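ParM protein (Staphylococcus aureus, PDB 3JS6) probably assembles into actin-like filaments that drive segregation of the plasmid pSK41. Local coordinates at residues G32-E37 and D61-F66; I116-P121 and V157-Q162; G300-F305 and F316-D321. All blocks are in the same frame, centred on the assembly; numbering follows the deposited sequence.

Contact 1: residues G32-E37 and D61-F66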
loop_
_atom_site.group_PDB
_atom_site.type_symbol
_atom_site.label_atom_id
_atom_site.label_comp_id
_atom_site.label_asym_id
_atom_site.label_seq_id
_atom_site.Cartn_x
_atom_site.Cartn_y
_atom_site.Cartn_z
ATOM N N GLY A 32 2.274 17.333 -7.227
ATOM C CA GLY A 32 2.220 18.744 -7.565
ATOM C C GLY A 32 3.150 19.062 -8.725
ATOM O O GLY A 32 3.706 18.167 -9.389
ATOM N N ARG A 33 3.351 20.348 -8.964
ATOM C CA ARG A 33 4.210 20.780 -10.049
ATOM C C ARG A 33 4.768 22.116 -9.659
ATOM O O ARG A 33 4.043 22.949 -9.108
ATOM C CB ARG A 33 3.396 20.923 -11.341
ATOM C CG ARG A 33 4.151 21.645 -12.424
ATOM C CD ARG A 33 3.460 21.538 -13.775
ATOM N NE ARG A 33 4.038 22.486 -14.725
ATOM C CZ ARG A 33 3.803 22.470 -16.029
ATOM N NH1 ARG A 33 3.004 21.547 -16.548
ATOM N NH2 ARG A 33 4.361 23.381 -16.808
ATOM N N LYS A 34 6.047 22.341 -9.910
ATOM C CA LYS A 34 6.567 23.634 -9.531
ATOM C C LYS A 34 6.488 24.560 -10.720
ATOM O O LYS A 34 7.120 24.332 -11.752
ATOM C CB LYS A 34 7.995 23.541 -8.976
ATOM C CG LYS A 34 9.050 23.078 -9.926
ATOM C CD LYS A 34 10.425 23.194 -9.285
ATOM C CE LYS A 34 10.749 24.625 -8.881
ATOM N NZ LYS A 34 12.101 24.752 -8.253
ATOM N N THR A 35 5.664 25.592 -10.566
ATOM C CA THR A 35 5.446 26.587 -11.600
ATOM C C THR A 35 5.944 27.942 -11.126
ATOM O O THR A 35 6.019 28.193 -9.921
ATOM C CB THR A 35 3.962 26.686 -11.944
ATOM O OG1 THR A 35 3.208 26.859 -10.738
ATOM C CG2 THR A 35 3.500 25.419 -12.664
ATOM N N ASN A 36 6.271 28.805 -12.086
ATOM C CA ASN A 36 6.799 30.140 -11.808
ATOM C C ASN A 36 5.830 31.093 -11.120
ATOM O O ASN A 36 6.223 32.194 -10.727
ATOM C CB ASN A 36 7.297 30.791 -13.102
ATOM C CG ASN A 36 7.999 32.118 -12.855
ATOM O OD1 ASN A 36 9.111 32.154 -12.323
ATOM N ND2 ASN A 36 7.347 33.216 -13.234
ATOM N N GLU A 37 4.569 30.695 -10.981
ATOM C CA GLU A 37 3.609 31.563 -10.313
ATOM C C GLU A 37 3.939 31.591 -8.821
ATOM O O GLU A 37 3.121 31.226 -7.976
ATOM C CB GLU A 37 2.182 31.070 -10.560
ATOM C CG GLU A 37 1.773 31.144 -12.036
ATOM C CD GLU A 37 0.256 31.158 -12.250
ATOM O OE1 GLU A 37 -0.422 32.056 -11.700
ATOM O OE2 GLU A 37 -0.259 30.278 -12.976
ATOM N N ASP A 61 9.829 21.197 -19.047
ATOM C CA ASP A 61 8.629 22.020 -18.970
ATOM C C ASP A 61 7.721 21.578 -17.828
ATOM O O ASP A 61 6.761 22.267 -17.479
ATOM C CB ASP A 61 7.887 21.959 -20.303
ATOM C CG ASP A 61 8.815 22.232 -21.486
ATOM O OD1 ASP A 61 8.806 21.451 -22.453
ATOM O OD2 ASP A 61 9.569 23.225 -21.431
ATOM N N GLU A 62 8.036 20.430 -17.240
ATOM C CA GLU A 62 7.227 19.926 -16.145
ATOM C C GLU A 62 8.061 19.363 -15.019
ATOM O O GLU A 62 8.560 18.241 -15.093
ATOM C CB GLU A 62 6.270 18.838 -16.624
ATOM C CG GLU A 62 5.337 18.355 -15.519
ATOM C CD GLU A 62 4.273 17.404 -16.012
ATOM O OE1 GLU A 62 3.085 17.807 -16.062
ATOM O OE2 GLU A 62 4.620 16.258 -16.354
ATOM N N VAL A 63 8.204 20.136 -13.961
ATOM C CA VAL A 63 8.972 19.661 -12.818
ATOM C C VAL A 63 7.933 19.162 -11.825
ATOM O O VAL A 63 7.238 19.960 -11.199
ATOM C CB VAL A 63 9.809 20.797 -12.218
ATOM C CG1 VAL A 63 10.640 20.280 -11.055
ATOM C CG2 VAL A 63 10.709 21.379 -13.290
ATOM N N LEU A 64 7.800 17.841 -11.714
ATOM C CA LEU A 64 6.815 17.248 -10.810
ATOM C C LEU A 64 7.278 17.356 -9.347
ATOM O O LEU A 64 8.471 17.324 -9.078
ATOM C CB LEU A 64 6.591 15.779 -11.191
ATOM C CG LEU A 64 5.938 15.475 -12.558
ATOM C CD1 LEU A 64 5.986 13.955 -12.843
ATOM C CD2 LEU A 64 4.500 15.944 -12.534
ATOM N N LEU A 65 6.328 17.467 -8.420
ATOM C CA LEU A 65 6.628 17.576 -6.986
ATOM C C LEU A 65 5.956 16.425 -6.258
ATOM O O LEU A 65 4.738 16.212 -6.389
ATOM C CB LEU A 65 6.109 18.914 -6.440
ATOM C CG LEU A 65 6.898 20.099 -6.994
ATOM C CD1 LEU A 65 6.222 21.413 -6.598
ATOM C CD2 LEU A 65 8.346 20.012 -6.439
ATOM N N PHE A 66 6.740 15.698 -5.471
ATOM C CA PHE A 66 6.230 14.528 -4.758
ATOM C C PHE A 66 6.974 14.338 -3.445
ATOM O O PHE A 66 8.205 14.404 -3.406
ATOM C CB PHE A 66 6.418 13.297 -5.655
ATOM C CG PHE A 66 5.878 12.015 -5.084
ATOM C CD1 PHE A 66 4.543 11.896 -4.722
ATOM C CD2 PHE A 66 6.714 10.911 -4.929
ATOM C CE1 PHE A 66 4.047 10.684 -4.208
ATOM C CE2 PHE A 66 6.226 9.706 -4.422
ATOM C CZ PHE A 66 4.884 9.599 -4.062
HETATM O O HOH W 1 6.992 22.573 -14.212
#

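Contact 2: residues I116-P121 and V157-Q162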
loop_
_atom_site.group_PDB
_atom_site.type_symbol
_atom_site.label_atom_id
_atom_site.label_comp_id
_atom_site.label_asym_id
_atom_site.label_seq_id
_atom_site.Cartn_x
_atom_site.Cartn_y
_atom_site.Cartn_z
ATOM N N ILE A 116 10.208 -4.921 -11.004
ATOM C CA ILE A 116 9.191 -4.262 -10.184
ATOM C C ILE A 116 8.106 -5.245 -9.745
ATOM O O ILE A 116 7.499 -5.936 -10.575
ATOM C CB ILE A 116 8.504 -3.101 -10.966
ATOM C CG1 ILE A 116 9.537 -2.043 -11.351
ATOM C CG2 ILE A 116 7.367 -2.504 -10.134
ATOM C CD1 ILE A 116 8.936 -0.894 -12.203
ATOM N N ALA A 117 7.893 -5.327 -8.438
ATOM C CA ALA A 117 6.860 -6.174 -7.865
ATOM C C ALA A 117 5.791 -5.242 -7.283
ATOM O O ALA A 117 6.098 -4.365 -6.492
ATOM C CB ALA A 117 7.440 -7.035 -6.761
ATOM N N THR A 118 4.544 -5.419 -7.696
ATOM C CA THR A 118 3.490 -4.586 -7.166
ATOM C C THR A 118 2.186 -5.383 -7.121
ATOM O O THR A 118 2.163 -6.584 -7.423
ATOM C CB THR A 118 3.307 -3.328 -8.009
ATOM O OG1 THR A 118 2.401 -2.442 -7.332
ATOM C CG2 THR A 118 2.764 -3.689 -9.419
ATOM N N GLY A 119 1.115 -4.715 -6.728
ATOM C CA GLY A 119 -0.176 -5.365 -6.657
ATOM C C GLY A 119 -1.289 -4.467 -7.177
ATOM O O GLY A 119 -1.070 -3.284 -7.474
HETATM N N MSE A 120 -2.486 -5.030 -7.304
HETATM C CA MSE A 120 -3.645 -4.268 -7.753
HETATM C C MSE A 120 -4.887 -4.920 -7.175
HETATM O O MSE A 120 -4.819 -6.058 -6.683
HETATM C CB MSE A 120 -3.707 -4.201 -9.292
HETATM C CG MSE A 120 -3.534 -5.500 -10.035
HETATM SE SE MSE A 120 -3.623 -5.259 -11.987
HETATM C CE MSE A 120 -1.815 -4.877 -12.437
ATOM N N PRO A 121 -6.032 -4.199 -7.173
ATOM C CA PRO A 121 -7.282 -4.751 -6.630
ATOM C C PRO A 121 -7.545 -6.136 -7.201
ATOM O O PRO A 121 -7.333 -6.371 -8.383
ATOM C CB PRO A 121 -8.331 -3.736 -7.075
ATOM C CG PRO A 121 -7.553 -2.439 -7.032
ATOM C CD PRO A 121 -6.244 -2.831 -7.689
ATOM N N VAL A 157 8.431 -7.454 -14.531
ATOM C CA VAL A 157 7.333 -6.931 -13.702
ATOM C C VAL A 157 6.479 -8.079 -13.185
ATOM O O VAL A 157 6.152 -9.003 -13.922
ATOM C CB VAL A 157 6.421 -5.966 -14.505
ATOM C CG1 VAL A 157 5.244 -5.503 -13.637
ATOM C CG2 VAL A 157 7.237 -4.757 -14.971
ATOM N N LYS A 158 6.130 -8.035 -11.910
ATOM C CA LYS A 158 5.298 -9.084 -11.350
ATOM C C LYS A 158 4.179 -8.420 -10.580
ATOM O O LYS A 158 4.437 -7.658 -9.652
ATOM C CB LYS A 158 6.123 -9.972 -10.431
ATOM C CG LYS A 158 5.331 -11.096 -9.739
ATOM C CD LYS A 158 4.618 -12.037 -10.717
ATOM C CE LYS A 158 4.082 -13.269 -9.990
ATOM N NZ LYS A 158 3.271 -14.126 -10.874
ATOM N N ILE A 159 2.942 -8.700 -10.982
ATOM C CA ILE A 159 1.776 -8.115 -10.335
ATOM C C ILE A 159 0.842 -9.157 -9.714
ATOM O O ILE A 159 0.456 -10.118 -10.377
ATOM C CB ILE A 159 0.933 -7.326 -11.345
ATOM C CG1 ILE A 159 1.758 -6.202 -11.977
ATOM C CG2 ILE A 159 -0.297 -6.794 -10.652
ATOM C CD1 ILE A 159 1.197 -5.725 -13.271
ATOM N N VAL A 160 0.474 -8.987 -8.448
ATOM C CA VAL A 160 -0.473 -9.924 -7.862
ATOM C C VAL A 160 -1.650 -9.174 -7.246
ATOM O O VAL A 160 -1.683 -7.939 -7.268
ATOM C CB VAL A 160 0.184 -10.803 -6.772
ATOM C CG1 VAL A 160 1.301 -11.631 -7.393
ATOM C CG2 VAL A 160 0.693 -9.948 -5.628
ATOM N N ALA A 161 -2.622 -9.916 -6.720
ATOM C CA ALA A 161 -3.769 -9.288 -6.041
ATOM C C ALA A 161 -3.232 -8.705 -4.730
ATOM O O ALA A 161 -2.429 -9.340 -4.048
ATOM C CB ALA A 161 -4.852 -10.334 -5.754
ATOM N N GLN A 162 -3.681 -7.516 -4.352
ATOM C CA GLN A 162 -3.156 -6.862 -3.149
ATOM C C GLN A 162 -3.118 -7.661 -1.855
ATOM O O GLN A 162 -2.111 -7.626 -1.133
ATOM C CB GLN A 162 -3.888 -5.548 -2.902
ATOM C CG GLN A 162 -4.128 -4.772 -4.157
ATOM C CD GLN A 162 -4.499 -3.338 -3.880
ATOM O OE1 GLN A 162 -5.331 -3.049 -3.006
ATOM N NE2 GLN A 162 -3.889 -2.425 -4.625
#

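Contact 3: residues G300-F305 and F316-D321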
loop_
_atom_site.group_PDB
_atom_site.type_symbol
_atom_site.label_atom_id
_atom_site.label_comp_id
_atom_site.label_asym_id
_atom_site.label_seq_id
_atom_site.Cartn_x
_atom_site.Cartn_y
_atom_site.Cartn_z
ATOM N N GLY A 300 -6.429 0.247 10.846
ATOM C CA GLY A 300 -7.121 -0.090 12.074
ATOM C C GLY A 300 -6.593 -1.310 12.808
ATOM O O GLY A 300 -7.014 -1.580 13.928
ATOM N N ALA A 301 -5.672 -2.053 12.193
ATOM C CA ALA A 301 -5.152 -3.256 12.819
ATOM C C ALA A 301 -4.648 -3.026 14.239
ATOM O O ALA A 301 -5.000 -3.770 15.138
ATOM C CB ALA A 301 -4.033 -3.879 11.973
ATOM N N ASN A 302 -3.811 -2.023 14.420
ATOM C CA ASN A 302 -3.279 -1.723 15.746
ATOM C C ASN A 302 -4.352 -1.436 16.786
ATOM O O ASN A 302 -4.188 -1.736 17.974
ATOM C CB ASN A 302 -2.333 -0.529 15.688
ATOM C CG ASN A 302 -0.925 -0.924 15.315
ATOM O OD1 ASN A 302 -0.312 -1.759 15.981
ATOM N ND2 ASN A 302 -0.402 -0.326 14.252
ATOM N N ILE A 303 -5.452 -0.857 16.335
ATOM C CA ILE A 303 -6.527 -0.492 17.236
ATOM C C ILE A 303 -7.323 -1.697 17.712
ATOM O O ILE A 303 -7.659 -1.786 18.889
ATOM C CB ILE A 303 -7.490 0.508 16.544
ATOM C CG1 ILE A 303 -6.688 1.659 15.930
ATOM C CG2 ILE A 303 -8.505 1.040 17.541
ATOM C CD1 ILE A 303 -7.476 2.484 14.947
ATOM N N HIS A 304 -7.598 -2.641 16.810
ATOM C CA HIS A 304 -8.420 -3.793 17.172
ATOM C C HIS A 304 -7.772 -5.152 17.418
ATOM O O HIS A 304 -8.430 -6.039 17.940
ATOM C CB HIS A 304 -9.514 -3.983 16.117
ATOM C CG HIS A 304 -10.157 -2.707 15.675
ATOM N ND1 HIS A 304 -10.691 -1.798 16.563
ATOM C CD2 HIS A 304 -10.387 -2.207 14.437
ATOM C CE1 HIS A 304 -11.224 -0.793 15.890
ATOM N NE2 HIS A 304 -11.054 -1.016 14.597
ATOM N N PHE A 305 -6.506 -5.323 17.047
ATOM C CA PHE A 305 -5.838 -6.620 17.214
ATOM C C PHE A 305 -5.945 -7.200 18.636
ATOM O O PHE A 305 -6.225 -8.391 18.821
ATOM C CB PHE A 305 -4.367 -6.512 16.767
ATOM C CG PHE A 305 -3.616 -7.807 16.860
ATOM C CD1 PHE A 305 -2.603 -7.975 17.811
ATOM C CD2 PHE A 305 -3.969 -8.884 16.056
ATOM C CE1 PHE A 305 -1.957 -9.198 17.971
ATOM C CE2 PHE A 305 -3.331 -10.120 16.202
ATOM C CZ PHE A 305 -2.321 -10.280 17.169
ATOM N N PHE A 316 -5.750 -15.165 15.185
ATOM C CA PHE A 316 -5.425 -13.880 14.630
ATOM C C PHE A 316 -3.930 -13.626 14.693
ATOM O O PHE A 316 -3.255 -13.985 15.674
ATOM C CB PHE A 316 -6.154 -12.761 15.379
ATOM C CG PHE A 316 -7.651 -12.797 15.231
ATOM C CD1 PHE A 316 -8.452 -13.286 16.261
ATOM C CD2 PHE A 316 -8.265 -12.294 14.076
ATOM C CE1 PHE A 316 -9.847 -13.266 16.153
ATOM C CE2 PHE A 316 -9.657 -12.269 13.960
ATOM C CZ PHE A 316 -10.453 -12.757 15.008
ATOM N N GLU A 317 -3.414 -12.983 13.655
ATOM C CA GLU A 317 -2.000 -12.657 13.633
ATOM C C GLU A 317 -1.821 -11.245 13.088
ATOM O O GLU A 317 -2.611 -10.785 12.267
ATOM C CB GLU A 317 -1.247 -13.657 12.751
ATOM C CG GLU A 317 0.252 -13.315 12.602
ATOM C CD GLU A 317 0.998 -14.313 11.750
ATOM O OE1 GLU A 317 2.221 -14.136 11.572
ATOM O OE2 GLU A 317 0.364 -15.270 11.254
ATOM N N LYS A 318 -0.785 -10.544 13.530
ATOM C CA LYS A 318 -0.532 -9.202 13.027
ATOM C C LYS A 318 0.954 -9.081 12.753
ATOM O O LYS A 318 1.764 -9.668 13.481
ATOM C CB LYS A 318 -0.910 -8.138 14.071
ATOM C CG LYS A 318 -0.746 -6.690 13.570
ATOM C CD LYS A 318 -0.842 -5.668 14.716
ATOM C CE LYS A 318 -0.844 -4.221 14.195
ATOM N NZ LYS A 318 0.425 -3.781 13.505
ATOM N N ALA A 319 1.309 -8.308 11.727
ATOM C CA ALA A 319 2.713 -8.059 11.406
ATOM C C ALA A 319 3.064 -6.657 11.907
ATOM O O ALA A 319 2.172 -5.825 12.069
ATOM C CB ALA A 319 2.925 -8.131 9.885
ATOM N N ASP A 320 4.346 -6.381 12.159
ATOM C CA ASP A 320 4.752 -5.029 12.583
ATOM C C ASP A 320 4.703 -4.138 11.340
ATOM O O ASP A 320 4.851 -4.631 10.230
ATOM C CB ASP A 320 6.181 -5.011 13.134
ATOM C CG ASP A 320 6.256 -5.410 14.600
ATOM O OD1 ASP A 320 5.536 -4.807 15.428
ATOM O OD2 ASP A 320 7.049 -6.323 14.922
ATOM N N ASP A 321 4.519 -2.834 11.529
ATOM C CA ASP A 321 4.428 -1.887 10.420
ATOM C C ASP A 321 3.506 -2.410 9.335
ATOM O O ASP A 321 3.938 -2.610 8.197
ATOM C CB ASP A 321 5.800 -1.607 9.817
ATOM C CG ASP A 321 6.470 -0.393 10.429
ATOM O OD1 ASP A 321 6.831 -0.453 11.625
ATOM O OD2 ASP A 321 6.633 0.627 9.713
HETATM O O HOH W 2 1.064 -1.318 12.047
#

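Contact 1: residues G32-E37 and D61-F66
The guanidinium of R33 turns one face to the backbone of E62, whose CA sits 4.2 Å above its plane and over its centre; E62 CB and D61 O also lie over a face. The two residues belong to segments that pair as antiparallel strands within the large mixed sheet of the N-terminal, actin-like domain, where strand 64-66 lies between 23-33 and 52-56. The E62 carboxylate stands nearly upright against the guanidinium, the two planes 87° apart. The salt bridge from R33 NH1 to E62 OE1 is long, at 3.8 Å, and K90 offers OE1 a second, weak ion pair. G32 and L65 form the hydrogen-bonded pair, with G32 N to L65 O at 2.8 Å and L65 N to G32 O at 2.9 Å. R33 and L64 follow as a non-hydrogen-bonded pair, and K34 N closes on V63 O at 3.0 Å. K34 then leans across V63: with chi1 at 64°, CG is wedged between its own backbone N and carbonyl carbon, and K34 CG packs tightly on V63 CB, at 3.3 Å. The amine continues to a salt bridge with E53 on strand 52-56. On the R33 side, L64 faces helix 90-104. One water bridges the two segments, accepting from V63 N at 2.7 Å while donating to K34 O at 3.0 Å and, more distantly, to D61 O.

Contact 2: residues I116-P121 and V157-Q162
T118 and I159 lie side by side and point the same way from two parallel strands, T118 CG2 meeting I159 CG1 at 3.7 Å. I116 and V157 rise from the same face, which helix 128-137 covers in part through F133 and L137 against T118. The threonine is turned so that OG1 is anti to its own N (chi1 -171°), which sends the hydroxyl to a hydrogen bond with L9 O on the neighbouring strand and its methyl to I159. M120, a selenomethionine, crosses I159 obliquely: M120 CG rests 3.5 Å from I159 CG2, and M120 SE lies 3.9 Å from the same methyl. A117, K158 and V160 occupy the other face, where Y330 of helix 325-342 packs on A117 and V160. At the strand ends Q162 swings its side chain past the carbonyl of M120 toward P121, bringing P121 CD to 3.9 Å from Q162 NE2. Between the two faces, the backbone bonds alternate as parallel strands require: K158 bonds I116 and T118, V160 bonds T118 and M120, the bond from T118 N to K158 O measuring 3.0 Å. Q162 N extends the pattern to M120 O, also at 3.0 Å. G119 CA adds a close CH...O contact to V160 O at 3.0 Å. Five backbone bonds thus pair amides and carbonyls across this part of the actin-like fold, and the buried T118 hydroxyl is satisfied by L9 O, leaving its methyl for apolar packing on I159.

Contact 3: residues G300-F305 and F316-D321
F305, in the first turns of helix 301-311, and K318, next to E317 of strand 316-317, bring the two backbones closest, their CA atoms 7.2 Å apart. The helical turn is held by F305 N to A301 O and H304 N to G300 O, while 316-318 passes the helix in extended form, without a clear hydrogen bond between the segments. F305 CG lies opposite its own N (chi1 -178°), which carries the ring out to the strand; K318 CB sits over the face of that F305 ring in a CH-pi contact, 3.7 Å from the centroid and 10° off the normal. F316 C approaches the edge in plane, and F316 CB comes to 4.0 Å from F305 CE2. Beyond CB, the lysine runs extended past F305 to A301, K318 CE 3.9 Å from A301 CB, before bending at chi4 (-65°). The bend lets K318 NZ donate to A319 O at 3.0 Å and to S322 OG. A water accepting from K318 NZ at 2.9 Å also takes a weak bond from N302 ND2. Helix packed on following strand belongs to a beta-alpha-beta crossover, here strand 293-297, helix 301-311 and strand 316-317, in the C-terminal actin-like half.

Overall arrangement
From the N terminus, the chain meets the contacts in series, none nesting in or crossing another. Contact 1 closes a loop of 23 residues, which includes strand 52-56, and joins the end of strand 23-33 to strand 64-66. Contact 2 follows, bringing strands 111-120 and 148-161 together across a connection that contains helix 128-137. Both belong to one sheet of the N-terminal half, though their centres lie 29 Å apart. Contact 3 closes the short helical connection of a crossover in the C-terminal half, on the opposite side of the chain's centre from contact 1. Helix 325-342, which follows contact 3, returns to pack on contact 2, linking the two halves.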